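Long-range contact in flavin prenyltransferase PAD1, mitochondrial (Aspergillus niger, PDB 6QLG), which probably joins a dimethylallyl group to the flavin N5 and C6 of FMN, making the prenylated cofactor used by a ferulic acid decarboxylase: residues B[101-106]-B[138-144]. Residues are numbered along the deposited sequence; the frame is centred on the assembly and turned at random. Where two conformers were deposited one is given.
Sequences HNINDM and CDDLISR. With FMN (flavin mononucleotide), chain T.
L141 lays its side chain against the carbonyls of loop 101-106, and its backbone N gives a hydrogen bond to I103 O (2.9 Å, N-H...O angle 155°), in the plane of that carbonyl. Followed outward, L141 CB rests on I103 O at 3.4 Å. CG, anti to the backbone N (chi1 -173°), comes up to D105 O, and the two methyls then part: CD1 packs on the same D105 O, while CD2 reaches N102 O and lies 3.5 Å from H101 CB. N102 to D105 form a type I turn, D105 N bonding back to N102 O, with N102 OD1 closing an Asx turn on N104 N. Just before helix 141-151, D140 is the N-cap: D140 OD1 accepts from S143 N in a nearly straight bond (2.9 Å, 168°). I103 CD1 packs beside that carboxylate and lies 3.6 Å from I142 CG1. The contact joins the start of this helix to the loop after strand 99-100 of the parallel flavoprotein sheet, at an FMN site completed by a second subunit. M106 folds back at its second and third torsions, bringing SD near L141 N and CE 3.5 Å from R144 CB. Flavin N1 lies over one face of the R144 guanidinium, toward its rim and 3.3 Å from R144 NH2; NH2 forms a salt bridge with E162 of the second subunit. C138 O accepts a weak hydrogen bond from the ribityl O3'.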
loop_
_atom_site.group_PDB
_atom_site.type_symbol
_atom_site.label_atom_id
_atom_site.label_comp_id
_atom_site.label_asym_id
_atom_site.label_seq_id
_atom_site.Cartn_x
_atom_site.Cartn_y
_atom_site.Cartn_z
ATOM N N HIS B 101 -22.000 34.081 -4.581
ATOM C CA HIS B 101 -22.722 33.231 -3.648
ATOM C C HIS B 101 -22.058 33.280 -2.279
ATOM O O HIS B 101 -20.830 33.353 -2.174
ATOM C CB HIS B 101 -22.786 31.789 -4.158
ATOM C CG HIS B 101 -23.258 31.671 -5.573
ATOM N ND1 HIS B 101 -24.592 31.711 -5.918
ATOM C CD2 HIS B 101 -22.574 31.521 -6.732
ATOM C CE1 HIS B 101 -24.710 31.587 -7.228
ATOM N NE2 HIS B 101 -23.500 31.471 -7.746
ATOM N N ASN B 102 -22.884 33.246 -1.237
ATOM C CA ASN B 102 -22.395 33.321 0.133
ATOM C C ASN B 102 -21.669 32.032 0.506
ATOM O O ASN B 102 -22.146 30.932 0.213
ATOM C CB ASN B 102 -23.567 33.574 1.084
ATOM C CG ASN B 102 -23.126 33.933 2.489
ATOM O OD1 ASN B 102 -22.292 33.255 3.087
ATOM N ND2 ASN B 102 -23.700 35.002 3.031
ATOM N N ILE B 103 -20.514 32.174 1.165
ATOM C CA ILE B 103 -19.703 31.019 1.551
ATOM C C ILE B 103 -20.481 30.070 2.457
ATOM O O ILE B 103 -20.232 28.856 2.458
ATOM C CB ILE B 103 -18.396 31.500 2.217
ATOM C CG1 ILE B 103 -17.491 30.316 2.572
ATOM C CG2 ILE B 103 -18.693 32.330 3.459
ATOM C CD1 ILE B 103 -16.777 29.717 1.394
ATOM N N ASN B 104 -21.435 30.589 3.227
ATOM C CA ASN B 104 -22.218 29.772 4.146
ATOM C C ASN B 104 -23.482 29.206 3.515
ATOM O O ASN B 104 -24.207 28.459 4.181
ATOM C CB ASN B 104 -22.601 30.589 5.386
ATOM C CG ASN B 104 -21.419 31.301 6.008
ATOM O OD1 ASN B 104 -21.420 32.526 6.147
ATOM N ND2 ASN B 104 -20.404 30.538 6.390
ATOM N N ASP B 105 -23.765 29.531 2.255
ATOM C CA ASP B 105 -25.038 29.176 1.628
ATOM C C ASP B 105 -24.889 27.834 0.921
ATOM O O ASP B 105 -24.579 27.762 -0.269
ATOM C CB ASP B 105 -25.484 30.273 0.669
ATOM C CG ASP B 105 -26.823 29.976 0.021
ATOM O OD1 ASP B 105 -27.519 29.042 0.476
ATOM O OD2 ASP B 105 -27.182 30.679 -0.946
ATOM N N MET B 106 -25.138 26.754 1.662
ATOM C CA MET B 106 -25.076 25.410 1.098
ATOM C C MET B 106 -26.247 25.096 0.175
ATOM O O MET B 106 -26.268 24.012 -0.417
ATOM C CB MET B 106 -25.008 24.377 2.224
ATOM C CG MET B 106 -23.946 24.681 3.269
ATOM S SD MET B 106 -22.314 24.928 2.545
ATOM C CE MET B 106 -21.981 23.276 1.953
ATOM N N CYS B 138 -16.699 18.789 3.404
ATOM C CA CYS B 138 -17.218 19.877 2.577
ATOM C C CYS B 138 -18.279 20.659 3.350
ATOM O O CYS B 138 -19.481 20.569 3.094
ATOM C CB CYS B 138 -17.772 19.321 1.268
ATOM S SG CYS B 138 -18.827 17.853 1.450
ATOM N N ASP B 139 -17.805 21.456 4.307
ATOM C CA ASP B 139 -18.682 22.184 5.216
ATOM C C ASP B 139 -18.848 23.662 4.863
ATOM O O ASP B 139 -19.472 24.398 5.633
ATOM C CB ASP B 139 -18.191 22.027 6.661
ATOM C CG ASP B 139 -17.139 23.047 7.050
ATOM O OD1 ASP B 139 -16.283 23.395 6.207
ATOM O OD2 ASP B 139 -17.165 23.497 8.217
ATOM N N ASP B 140 -18.313 24.118 3.729
ATOM C CA ASP B 140 -18.655 25.434 3.200
ATOM C C ASP B 140 -18.872 25.317 1.698
ATOM O O ASP B 140 -18.667 24.256 1.101
ATOM C CB ASP B 140 -17.599 26.505 3.547
ATOM C CG ASP B 140 -16.232 26.238 2.925
ATOM O OD1 ASP B 140 -16.135 25.989 1.705
ATOM O OD2 ASP B 140 -15.235 26.305 3.671
ATOM N N LEU B 141 -19.298 26.424 1.083
ATOM C CA LEU B 141 -19.710 26.365 -0.316
ATOM C C LEU B 141 -18.537 26.099 -1.250
ATOM O O LEU B 141 -18.716 25.459 -2.292
ATOM C CB LEU B 141 -20.417 27.657 -0.720
ATOM C CG LEU B 141 -21.025 27.605 -2.124
ATOM C CD1 LEU B 141 -21.965 26.413 -2.237
ATOM C CD2 LEU B 141 -21.750 28.895 -2.450
ATOM N N ILE B 142 -17.340 26.577 -0.908
ATOM C CA ILE B 142 -16.178 26.334 -1.760
ATOM C C ILE B 142 -15.843 24.847 -1.793
ATOM O O ILE B 142 -15.691 24.252 -2.865
ATOM C CB ILE B 142 -14.979 27.176 -1.290
ATOM C CG1 ILE B 142 -15.194 28.649 -1.643
ATOM C CG2 ILE B 142 -13.686 26.663 -1.910
ATOM C CD1 ILE B 142 -14.103 29.568 -1.147
ATOM N N SER B 143 -15.741 24.220 -0.619
ATOM C CA SER B 143 -15.348 22.814 -0.578
ATOM C C SER B 143 -16.460 21.908 -1.095
ATOM O O SER B 143 -16.186 20.900 -1.757
ATOM C CB SER B 143 -14.934 22.423 0.843
ATOM O OG SER B 143 -15.881 22.860 1.799
ATOM N N ARG B 144 -17.721 22.256 -0.822
ATOM C CA ARG B 144 -18.830 21.452 -1.333
ATOM C C ARG B 144 -18.902 21.509 -2.852
ATOM O O ARG B 144 -19.087 20.478 -3.509
ATOM C CB ARG B 144 -20.150 21.914 -0.718
ATOM C CG ARG B 144 -21.388 21.214 -1.280
ATOM C CD ARG B 144 -21.326 19.700 -1.101
ATOM N NE ARG B 144 -22.505 19.033 -1.649
ATOM C CZ ARG B 144 -22.596 17.722 -1.864
ATOM N NH1 ARG B 144 -21.574 16.925 -1.583
ATOM N NH2 ARG B 144 -23.710 17.207 -2.365
HETATM N N1 FMN T . -24.836 16.737 0.680
HETATM C C2 FMN T . -24.636 15.394 0.441
HETATM O O2 FMN T . -23.525 14.905 0.633
HETATM N N3 FMN T . -25.679 14.609 -0.013
HETATM C C4 FMN T . -26.928 15.166 -0.226
HETATM O O4 FMN T . -27.870 14.475 -0.630
HETATM C C4A FMN T . -27.130 16.520 0.017
HETATM N N5 FMN T . -28.376 17.065 -0.195
HETATM C C5A FMN T . -28.585 18.408 0.045
HETATM C C6 FMN T . -29.844 18.966 -0.168
HETATM C C7 FMN T . -30.046 20.318 0.076
HETATM C C7M FMN T . -31.395 20.927 -0.150
HETATM C C8 FMN T . -28.998 21.113 0.532
HETATM C C8M FMN T . -29.236 22.574 0.791
HETATM C C9 FMN T . -27.742 20.555 0.743
HETATM C C9A FMN T . -27.533 19.204 0.502
HETATM N N10 FMN T . -26.281 18.647 0.717
HETATM C C10 FMN T . -26.078 17.305 0.471
HETATM C "C1'" FMN T . -25.130 19.486 1.198
HETATM C "C2'" FMN T . -24.926 19.379 2.703
HETATM O "O2'" FMN T . -26.053 19.911 3.360
HETATM C "C3'" FMN T . -23.692 20.177 3.104
HETATM O "O3'" FMN T . -22.517 19.492 2.726
HETATM C "C4'" FMN T . -23.652 20.413 4.608
HETATM O "O4'" FMN T . -22.447 21.066 4.940
HETATM C "C5'" FMN T . -23.694 19.110 5.402
HETATM O "O5'" FMN T . -23.632 19.440 6.775
HETATM P P FMN T . -24.056 18.405 7.936
HETATM O O1P FMN T . -23.413 18.832 9.238
HETATM O O2P FMN T . -25.561 18.417 8.064
HETATM O O3P FMN T . -23.569 17.015 7.583
#